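Local coordinates for type II restriction enzyme NgoMIV (PDB 1FIU), which recognises the double-stranded DNA sequence 5'-GCCGGC-3' and, as a magnesium-dependent homotetramer, cleaves it after the first G, at residues Arg88-Ser99 with Thr138-Asn146. Residues are numbered along the deposited sequence; the frame is centred on the assembly and turned at random.
Sequences RPGDWNVKQVGS and TPDIIVTRN. With MG (magnesium ion), chain N; MG (magnesium ion), chain Q; nucleotides of chain C; nucleotides of chain D.
The indole of Trp-92 carries the side chain of Arg-145 over one face, with CG of Arg-145 4.0 Å from the centroid of the six-membered ring in a CH-pi contact; NH1 of Arg-88 comes in the ring plane, at the edge. The pair sits at one end of an antiparallel ladder in the PD-(D/E)XK nuclease core, joining strand 92-96, outermost in the sheet of this chain, to strand 141-145. Arg-145 gets there fully extended, its CG anti to the backbone N (chi1 -167°), and its guanidinium lies 30° from the indole plane. Pro-89 O sits over one guanidinium face, at too poor an angle to bond, while water 1, at the edge, accepts from NE and from Asp-91 N. NH1 of Arg-145 in turn meets the Arg-88 guanidinium at its edge, near its plane, the two groups turned 66° apart. Both belong to a cluster at the subunit interface: Arg-88 pairs with the C-terminal carboxylate of Val-286 in its own chain and in the second subunit, and Arg-145 NH1 bonds to Val-286 O of that subunit.

Paired backbone bonds link Asn-93 with Thr-144 and Lys-95 with Ile-142. Val-94 packs with Val-143 and Ile-141 on the Trp-92 face, which helix 62-81 partly covers. On the opposite face Lys-95 and Ile-142 run alongside each other in the same direction, CE of Lys-95 3.8 Å from CD1 of Ile-142, and Lys-95 carries its amine to Glu-104. Nearby, the Asn-93 amide makes a weak bond from ND2 to Asn-146 OD1, 3.3 Å.

Beyond the ladder, Val-97 N donates to Asp-140 O (2.8 Å), tying the strand to the metal-binding end. The Asp-140 carboxylate bridges both magnesium ions beside the cleaved DNA: OD1 lies 2.1 Å from the magnesium of chain N and OD2 2.2 Å from that of chain Q, and OP2 of the 5'-phosphate of DC1 in chain D also binds both.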
ATOM      1  N   ARG I  88     -24.629 -18.065  -8.232  1.00 18.53           N
ATOM      2  CA  ARG I  88     -23.360 -18.210  -7.500  1.00 16.79           C
ATOM      3  C   ARG I  88     -23.440 -19.468  -6.627  1.00 17.46           C
ATOM      4  O   ARG I  88     -23.558 -19.422  -5.400  1.00 17.52           O
ATOM      5  CB  ARG I  88     -23.078 -16.971  -6.630  1.00 18.76           C
ATOM      6  CG  ARG I  88     -21.591 -16.829  -6.204  1.00 20.27           C
ATOM      7  CD  ARG I  88     -20.637 -16.598  -7.396  1.00 17.24           C
ATOM      8  NE  ARG I  88     -19.358 -16.007  -6.971  1.00 16.68           N
ATOM      9  CZ  ARG I  88     -18.299 -16.685  -6.512  1.00 17.73           C
ATOM     10  NH1 ARG I  88     -18.335 -18.019  -6.415  1.00 17.50           N
ATOM     11  NH2 ARG I  88     -17.211 -16.025  -6.126  1.00 17.14           N
ATOM     12  N   PRO I  89     -23.379 -20.625  -7.276  1.00 18.45           N
ATOM     13  CA  PRO I  89     -23.450 -21.906  -6.582  1.00 18.28           C
ATOM     14  C   PRO I  89     -22.295 -22.177  -5.628  1.00 20.13           C
ATOM     15  O   PRO I  89     -21.203 -21.620  -5.780  1.00 20.54           O
ATOM     16  CB  PRO I  89     -23.517 -22.916  -7.731  1.00 19.46           C
ATOM     17  CG  PRO I  89     -22.834 -22.241  -8.851  1.00 18.35           C
ATOM     18  CD  PRO I  89     -23.309 -20.807  -8.738  1.00 18.55           C
ATOM     19  N   GLY I  90     -22.551 -23.016  -4.622  1.00 18.26           N
ATOM     20  CA  GLY I  90     -21.495 -23.360  -3.681  1.00 17.62           C
ATOM     21  C   GLY I  90     -22.061 -23.819  -2.356  1.00 18.56           C
ATOM     22  O   GLY I  90     -23.261 -23.660  -2.109  1.00 19.08           O
ATOM     23  N   ASP I  91     -21.206 -24.388  -1.509  1.00 18.09           N
ATOM     24  CA  ASP I  91     -21.595 -24.843  -0.181  1.00 19.51           C
ATOM     25  C   ASP I  91     -21.127 -23.680   0.695  1.00 17.75           C
ATOM     26  O   ASP I  91     -19.991 -23.654   1.145  1.00 17.77           O
ATOM     27  CB  ASP I  91     -20.821 -26.131   0.149  1.00 22.11           C
ATOM     28  CG  ASP I  91     -21.149 -26.675   1.527  1.00 27.16           C
ATOM     29  OD1 ASP I  91     -22.014 -26.100   2.219  1.00 28.13           O
ATOM     30  OD2 ASP I  91     -20.531 -27.690   1.914  1.00 32.10           O
ATOM     31  N   TRP I  92     -22.024 -22.715   0.918  1.00 17.70           N
ATOM     32  CA  TRP I  92     -21.678 -21.490   1.652  1.00 17.87           C
ATOM     33  C   TRP I  92     -22.028 -21.472   3.125  1.00 18.52           C
ATOM     34  O   TRP I  92     -23.028 -22.054   3.531  1.00 23.24           O
ATOM     35  CB  TRP I  92     -22.377 -20.287   0.995  1.00 18.40           C
ATOM     36  CG  TRP I  92     -22.172 -20.159  -0.486  1.00 18.64           C
ATOM     37  CD1 TRP I  92     -23.029 -20.559  -1.472  1.00 18.54           C
ATOM     38  CD2 TRP I  92     -21.030 -19.595  -1.148  1.00 19.23           C
ATOM     39  NE1 TRP I  92     -22.492 -20.274  -2.711  1.00 19.58           N
ATOM     40  CE2 TRP I  92     -21.265 -19.689  -2.543  1.00 16.59           C
ATOM     41  CE3 TRP I  92     -19.830 -19.018  -0.696  1.00 17.95           C
ATOM     42  CZ2 TRP I  92     -20.346 -19.232  -3.496  1.00 16.99           C
ATOM     43  CZ3 TRP I  92     -18.915 -18.558  -1.644  1.00 17.36           C
ATOM     44  CH2 TRP I  92     -19.177 -18.670  -3.030  1.00 19.39           C
ATOM     45  N   ASN I  93     -21.193 -20.808   3.922  1.00 15.14           N
ATOM     46  CA  ASN I  93     -21.465 -20.665   5.342  1.00 19.42           C
ATOM     47  C   ASN I  93     -21.356 -19.189   5.659  1.00 20.52           C
ATOM     48  O   ASN I  93     -20.480 -18.492   5.137  1.00 17.42           O
ATOM     49  CB  ASN I  93     -20.448 -21.438   6.166  1.00 22.05           C
ATOM     50  CG  ASN I  93     -20.425 -22.912   5.811  1.00 38.53           C
ATOM     51  OD1 ASN I  93     -21.449 -23.603   5.908  1.00 42.56           O
ATOM     52  ND2 ASN I  93     -19.263 -23.403   5.390  1.00 44.44           N
ATOM     53  N   VAL I  94     -22.253 -18.704   6.501  1.00 18.49           N
ATOM     54  CA  VAL I  94     -22.213 -17.291   6.887  1.00 20.74           C
ATOM     55  C   VAL I  94     -22.187 -17.264   8.397  1.00 23.48           C
ATOM     56  O   VAL I  94     -23.021 -17.903   9.039  1.00 24.13           O
ATOM     57  CB  VAL I  94     -23.476 -16.534   6.420  1.00 20.68           C
ATOM     58  CG1 VAL I  94     -23.386 -15.048   6.847  1.00 21.78           C
ATOM     59  CG2 VAL I  94     -23.627 -16.641   4.931  1.00 19.68           C
ATOM     60  N   LYS I  95     -21.243 -16.556   8.993  1.00 22.44           N
ATOM     61  CA  LYS I  95     -21.239 -16.526  10.436  1.00 25.99           C
ATOM     62  C   LYS I  95     -20.627 -15.319  11.099  1.00 26.50           C
ATOM     63  O   LYS I  95     -19.694 -14.681  10.590  1.00 21.07           O
ATOM     64  CB  LYS I  95     -20.588 -17.780  11.016  1.00 28.22           C
ATOM     65  CG  LYS I  95     -19.079 -17.794  10.936  1.00 28.78           C
ATOM     66  CD  LYS I  95     -18.493 -18.953  11.727  1.00 35.68           C
ATOM     67  CE  LYS I  95     -16.978 -18.931  11.665  1.00 37.29           C
ATOM     68  NZ  LYS I  95     -16.351 -20.135  12.293  1.00 40.11           N
ATOM     69  N   GLN I  96     -21.207 -15.005  12.254  1.00 24.91           N
ATOM     70  CA  GLN I  96     -20.741 -13.915  13.069  1.00 24.98           C
ATOM     71  C   GLN I  96     -19.529 -14.524  13.752  1.00 28.36           C
ATOM     72  O   GLN I  96     -19.615 -15.602  14.363  1.00 30.97           O
ATOM     73  CB  GLN I  96     -21.834 -13.520  14.061  1.00 24.85           C
ATOM     74  CG  GLN I  96     -21.370 -12.516  15.050  1.00 25.45           C
ATOM     75  CD  GLN I  96     -22.443 -12.117  16.034  1.00 22.13           C
ATOM     76  OE1 GLN I  96     -23.423 -12.840  16.252  1.00 23.19           O
ATOM     77  NE2 GLN I  96     -22.255 -10.963  16.650  1.00 22.74           N
ATOM     78  N   VAL I  97     -18.388 -13.866  13.634  1.00 27.80           N
ATOM     79  CA  VAL I  97     -17.174 -14.422  14.198  1.00 33.51           C
ATOM     80  C   VAL I  97     -16.986 -14.320  15.704  1.00 40.40           C
ATOM     81  O   VAL I  97     -16.876 -15.344  16.379  1.00 42.84           O
ATOM     82  CB  VAL I  97     -15.936 -13.826  13.517  1.00 33.32           C
ATOM     83  CG1 VAL I  97     -14.677 -14.497  14.061  1.00 31.35           C
ATOM     84  CG2 VAL I  97     -16.032 -14.032  12.012  1.00 32.63           C
ATOM     85  N   GLY I  98     -16.924 -13.098  16.221  1.00 43.79           N
ATOM     86  CA  GLY I  98     -16.715 -12.901  17.646  1.00 51.91           C
ATOM     87  C   GLY I  98     -15.232 -12.740  17.953  1.00 56.19           C
ATOM     88  O   GLY I  98     -14.450 -13.656  17.701  1.00 58.17           O
ATOM     89  N   SER I  99     -14.848 -11.580  18.491  1.00 59.39           N
ATOM     90  CA  SER I  99     -13.447 -11.279  18.826  1.00 60.04           C
ATOM     91  C   SER I  99     -12.718 -12.430  19.523  1.00 60.04           C
ATOM     92  O   SER I  99     -11.482 -12.456  19.586  1.00 60.04           O
ATOM     93  CB  SER I  99     -13.376 -10.025  19.705  1.00 60.04           C
ATOM     94  OG  SER I  99     -14.120 -10.191  20.903  1.00 60.04           O
ATOM     95  N   THR I 138      -9.659 -10.137  12.417  1.00 39.44           N
ATOM     96  CA  THR I 138     -10.857 -10.795  12.938  1.00 37.60           C
ATOM     97  C   THR I 138     -12.099 -10.070  12.426  1.00 30.00           C
ATOM     98  O   THR I 138     -12.623  -9.183  13.106  1.00 32.02           O
ATOM     99  CB  THR I 138     -10.875 -10.760  14.488  1.00 41.03           C
ATOM    100  OG1 THR I 138      -9.650 -11.311  14.996  1.00 44.22           O
ATOM    101  CG2 THR I 138     -12.056 -11.568  15.024  1.00 43.81           C
ATOM    102  N   PRO I 139     -12.580 -10.427  11.222  1.00 25.42           N
ATOM    103  CA  PRO I 139     -13.772  -9.758  10.686  1.00 22.21           C
ATOM    104  C   PRO I 139     -14.973  -9.961  11.591  1.00 22.14           C
ATOM    105  O   PRO I 139     -15.003 -10.894  12.383  1.00 23.31           O
ATOM    106  CB  PRO I 139     -13.969 -10.409   9.316  1.00 23.22           C
ATOM    107  CG  PRO I 139     -12.552 -10.909   8.951  1.00 23.62           C
ATOM    108  CD  PRO I 139     -12.084 -11.443  10.284  1.00 24.29           C
ATOM    109  N   ASP I 140     -15.963  -9.083  11.492  1.00 19.42           N
ATOM    110  CA  ASP I 140     -17.164  -9.217  12.321  1.00 16.09           C
ATOM    111  C   ASP I 140     -17.992 -10.414  11.852  1.00 16.07           C
ATOM    112  O   ASP I 140     -18.474 -11.209  12.666  1.00 17.90           O
ATOM    113  CB  ASP I 140     -18.025  -7.948  12.215  1.00 17.20           C
ATOM    114  CG  ASP I 140     -17.354  -6.749  12.812  1.00 20.15           C
ATOM    115  OD1 ASP I 140     -16.385  -6.952  13.572  1.00 17.66           O
ATOM    116  OD2 ASP I 140     -17.809  -5.605  12.541  1.00 18.09           O
ATOM    117  N   ILE I 141     -18.162 -10.508  10.537  1.00 15.37           N
ATOM    118  CA  ILE I 141     -18.929 -11.572   9.890  1.00 14.91           C
ATOM    119  C   ILE I 141     -18.124 -12.084   8.711  1.00 16.24           C
ATOM    120  O   ILE I 141     -17.509 -11.315   7.996  1.00 16.86           O
ATOM    121  CB  ILE I 141     -20.270 -11.038   9.294  1.00 15.25           C
ATOM    122  CG1 ILE I 141     -21.187 -10.537  10.416  1.00 17.15           C
ATOM    123  CG2 ILE I 141     -20.994 -12.137   8.489  1.00 16.36           C
ATOM    124  CD1 ILE I 141     -22.379  -9.750   9.889  1.00 15.71           C
ATOM    125  N   ILE I 142     -18.135 -13.392   8.503  1.00 15.36           N
ATOM    126  CA  ILE I 142     -17.439 -13.918   7.348  1.00 14.86           C
ATOM    127  C   ILE I 142     -18.367 -14.829   6.569  1.00 17.55           C
ATOM    128  O   ILE I 142     -19.312 -15.411   7.133  1.00 17.44           O
ATOM    129  CB  ILE I 142     -16.148 -14.744   7.702  1.00 14.49           C
ATOM    130  CG1 ILE I 142     -16.495 -15.934   8.606  1.00 15.97           C
ATOM    131  CG2 ILE I 142     -15.084 -13.835   8.284  1.00 15.37           C
ATOM    132  CD1 ILE I 142     -15.277 -16.820   8.969  1.00 18.64           C
ATOM    133  N   VAL I 143     -18.139 -14.886   5.257  1.00 16.93           N
ATOM    134  CA  VAL I 143     -18.845 -15.824   4.383  1.00 14.08           C
ATOM    135  C   VAL I 143     -17.719 -16.704   3.856  1.00 16.48           C
ATOM    136  O   VAL I 143     -16.681 -16.199   3.455  1.00 15.47           O
ATOM    137  CB  VAL I 143     -19.538 -15.152   3.182  1.00 15.33           C
ATOM    138  CG1 VAL I 143     -20.305 -16.205   2.354  1.00 16.80           C
ATOM    139  CG2 VAL I 143     -20.512 -14.087   3.687  1.00 16.30           C
ATOM    140  N   THR I 144     -17.911 -18.025   3.902  1.00 15.89           N
ATOM    141  CA  THR I 144     -16.887 -18.955   3.431  1.00 17.00           C
ATOM    142  C   THR I 144     -17.479 -19.960   2.453  1.00 15.67           C
ATOM    143  O   THR I 144     -18.697 -20.184   2.442  1.00 16.87           O
ATOM    144  CB  THR I 144     -16.248 -19.715   4.617  1.00 18.32           C
ATOM    145  OG1 THR I 144     -17.257 -20.468   5.299  1.00 20.96           O
ATOM    146  CG2 THR I 144     -15.642 -18.719   5.618  1.00 18.35           C
ATOM    147  N   ARG I 145     -16.611 -20.550   1.627  1.00 16.03           N
ATOM    148  CA  ARG I 145     -17.024 -21.553   0.634  1.00 16.44           C
ATOM    149  C   ARG I 145     -16.283 -22.852   0.925  1.00 18.38           C
ATOM    150  O   ARG I 145     -15.062 -22.868   0.979  1.00 18.46           O
ATOM    151  CB  ARG I 145     -16.660 -21.113  -0.794  1.00 16.60           C
ATOM    152  CG  ARG I 145     -17.345 -21.974  -1.865  1.00 16.52           C
ATOM    153  CD  ARG I 145     -16.947 -21.595  -3.265  1.00 17.85           C
ATOM    154  NE  ARG I 145     -17.611 -22.454  -4.244  1.00 16.93           N
ATOM    155  CZ  ARG I 145     -17.586 -22.252  -5.556  1.00 17.96           C
ATOM    156  NH1 ARG I 145     -16.924 -21.210  -6.056  1.00 19.41           N
ATOM    157  NH2 ARG I 145     -18.228 -23.087  -6.378  1.00 19.99           N
ATOM    158  N   ASN I 146     -17.034 -23.934   1.114  1.00 19.35           N
ATOM    159  CA  ASN I 146     -16.433 -25.235   1.337  1.00 19.32           C
ATOM    160  C   ASN I 146     -15.918 -25.773   0.012  1.00 18.16           C
ATOM    161  O   ASN I 146     -16.398 -25.399  -1.055  1.00 19.43           O
ATOM    162  CB  ASN I 146     -17.473 -26.188   1.927  1.00 21.03           C
ATOM    163  CG  ASN I 146     -17.727 -25.925   3.397  1.00 31.10           C
ATOM    164  OD1 ASN I 146     -18.785 -26.281   3.931  1.00 38.55           O
ATOM    165  ND2 ASN I 146     -16.750 -25.320   4.070  1.00 30.82           N
TER
HETATM  166 MG    MG N4444     -14.662  -5.866  14.264  1.00 31.40          MG
HETATM  167 MG    MG Q5555     -17.618  -3.757  13.682  1.00 15.90          MG
ATOM    168  P    DG C   4      -9.034  -6.576  21.526  1.00 31.85           P
ATOM    169  OP1  DG C   4      -8.654  -8.005  21.606  1.00 28.18           O
ATOM    170  OP2  DG C   4      -7.979  -5.545  21.252  1.00 34.98           O
ATOM    171  O5'  DG C   4     -10.208  -6.416  20.457  1.00 33.00           O
ATOM    172  C5'  DG C   4     -11.276  -7.380  20.391  1.00 29.36           C
ATOM    173  C4'  DG C   4     -12.589  -6.700  20.076  1.00 28.24           C
ATOM    174  O4'  DG C   4     -12.998  -5.880  21.200  1.00 30.01           O
ATOM    175  C3'  DG C   4     -12.587  -5.770  18.866  1.00 23.56           C
ATOM    176  O3'  DG C   4     -13.938  -5.790  18.411  1.00 23.37           O
ATOM    177  C2'  DG C   4     -12.360  -4.405  19.493  1.00 27.16           C
ATOM    178  C1'  DG C   4     -13.127  -4.515  20.796  1.00 26.28           C
ATOM    179  N9   DG C   4     -12.583  -3.722  21.889  1.00 19.43           N
ATOM    180  C8   DG C   4     -11.293  -3.267  22.024  1.00 18.93           C
ATOM    181  N7   DG C   4     -11.071  -2.705  23.174  1.00 20.99           N
ATOM    182  C5   DG C   4     -12.294  -2.780  23.832  1.00 18.61           C
ATOM    183  C6   DG C   4     -12.661  -2.364  25.135  1.00 20.16           C
ATOM    184  O6   DG C   4     -11.949  -1.876  26.018  1.00 21.39           O
ATOM    185  N1   DG C   4     -14.014  -2.588  25.380  1.00 20.87           N
ATOM    186  C2   DG C   4     -14.893  -3.162  24.488  1.00 18.95           C
ATOM    187  N2   DG C   4     -16.175  -3.267  24.897  1.00 21.22           N
ATOM    188  N3   DG C   4     -14.552  -3.591  23.284  1.00 16.98           N
ATOM    189  C4   DG C   4     -13.247  -3.363  23.026  1.00 17.73           C
TER
ATOM    190  OP3  DC D   1     -14.018  -4.151  16.521  1.00 25.96           O
ATOM    191  P    DC D   1     -15.272  -3.454  16.048  1.00 20.28           P
ATOM    192  OP1  DC D   1     -15.038  -2.031  15.573  1.00 18.38           O
ATOM    193  OP2  DC D   1     -16.094  -4.283  15.090  1.00 21.20           O
ATOM    194  O5'  DC D   1     -16.220  -3.289  17.364  1.00 19.60           O
ATOM    195  C5'  DC D   1     -17.202  -4.277  17.678  1.00 22.85           C
ATOM    196  C4'  DC D   1     -18.177  -3.736  18.695  1.00 16.73           C
ATOM    197  O4'  DC D   1     -17.498  -3.670  19.978  1.00 19.16           O
ATOM    198  C3'  DC D   1     -18.643  -2.312  18.418  1.00 18.24           C
ATOM    199  O3'  DC D   1     -19.869  -2.291  17.728  1.00 15.70           O
ATOM    200  C2'  DC D   1     -18.783  -1.679  19.797  1.00 28.29           C
ATOM    201  C1'  DC D   1     -17.929  -2.522  20.721  1.00 21.20           C
ATOM    202  N1   DC D   1     -16.715  -1.761  21.109  1.00 19.37           N
ATOM    203  C2   DC D   1     -16.736  -1.029  22.289  1.00 19.62           C
ATOM    204  O2   DC D   1     -17.783  -0.995  22.939  1.00 20.25           O
ATOM    205  N3   DC D   1     -15.612  -0.368  22.691  1.00 18.16           N
ATOM    206  C4   DC D   1     -14.511  -0.407  21.937  1.00 17.73           C
ATOM    207  N4   DC D   1     -13.428   0.251  22.370  1.00 18.03           N
ATOM    208  C5   DC D   1     -14.469  -1.128  20.703  1.00 17.94           C
ATOM    209  C6   DC D   1     -15.586  -1.781  20.331  1.00 18.01           C
TER
HETATM  210  O   HOH W   1     -18.624 -24.947  -2.771  1.00 17.18           O
HETATM  211  O   HOH W   2     -19.913 -26.108   6.519  1.00 51.45           O
HETATM  212  O   HOH W   3     -17.907 -10.853  15.400  1.00 29.69           O
HETATM  213  O   HOH W   4     -13.314  -7.017  12.763  1.00 28.82           O
HETATM  214  O   HOH W   5     -12.525  -5.084  14.572  1.00 40.05           O
HETATM  215  O   HOH W   6     -14.514  -7.249  15.961  1.00 26.04           O
HETATM  216  O   HOH W   7     -17.468  -1.778  14.529  1.00 18.19           O
HETATM  217  O   HOH W   8     -19.242  -4.568  14.977  1.00 18.23           O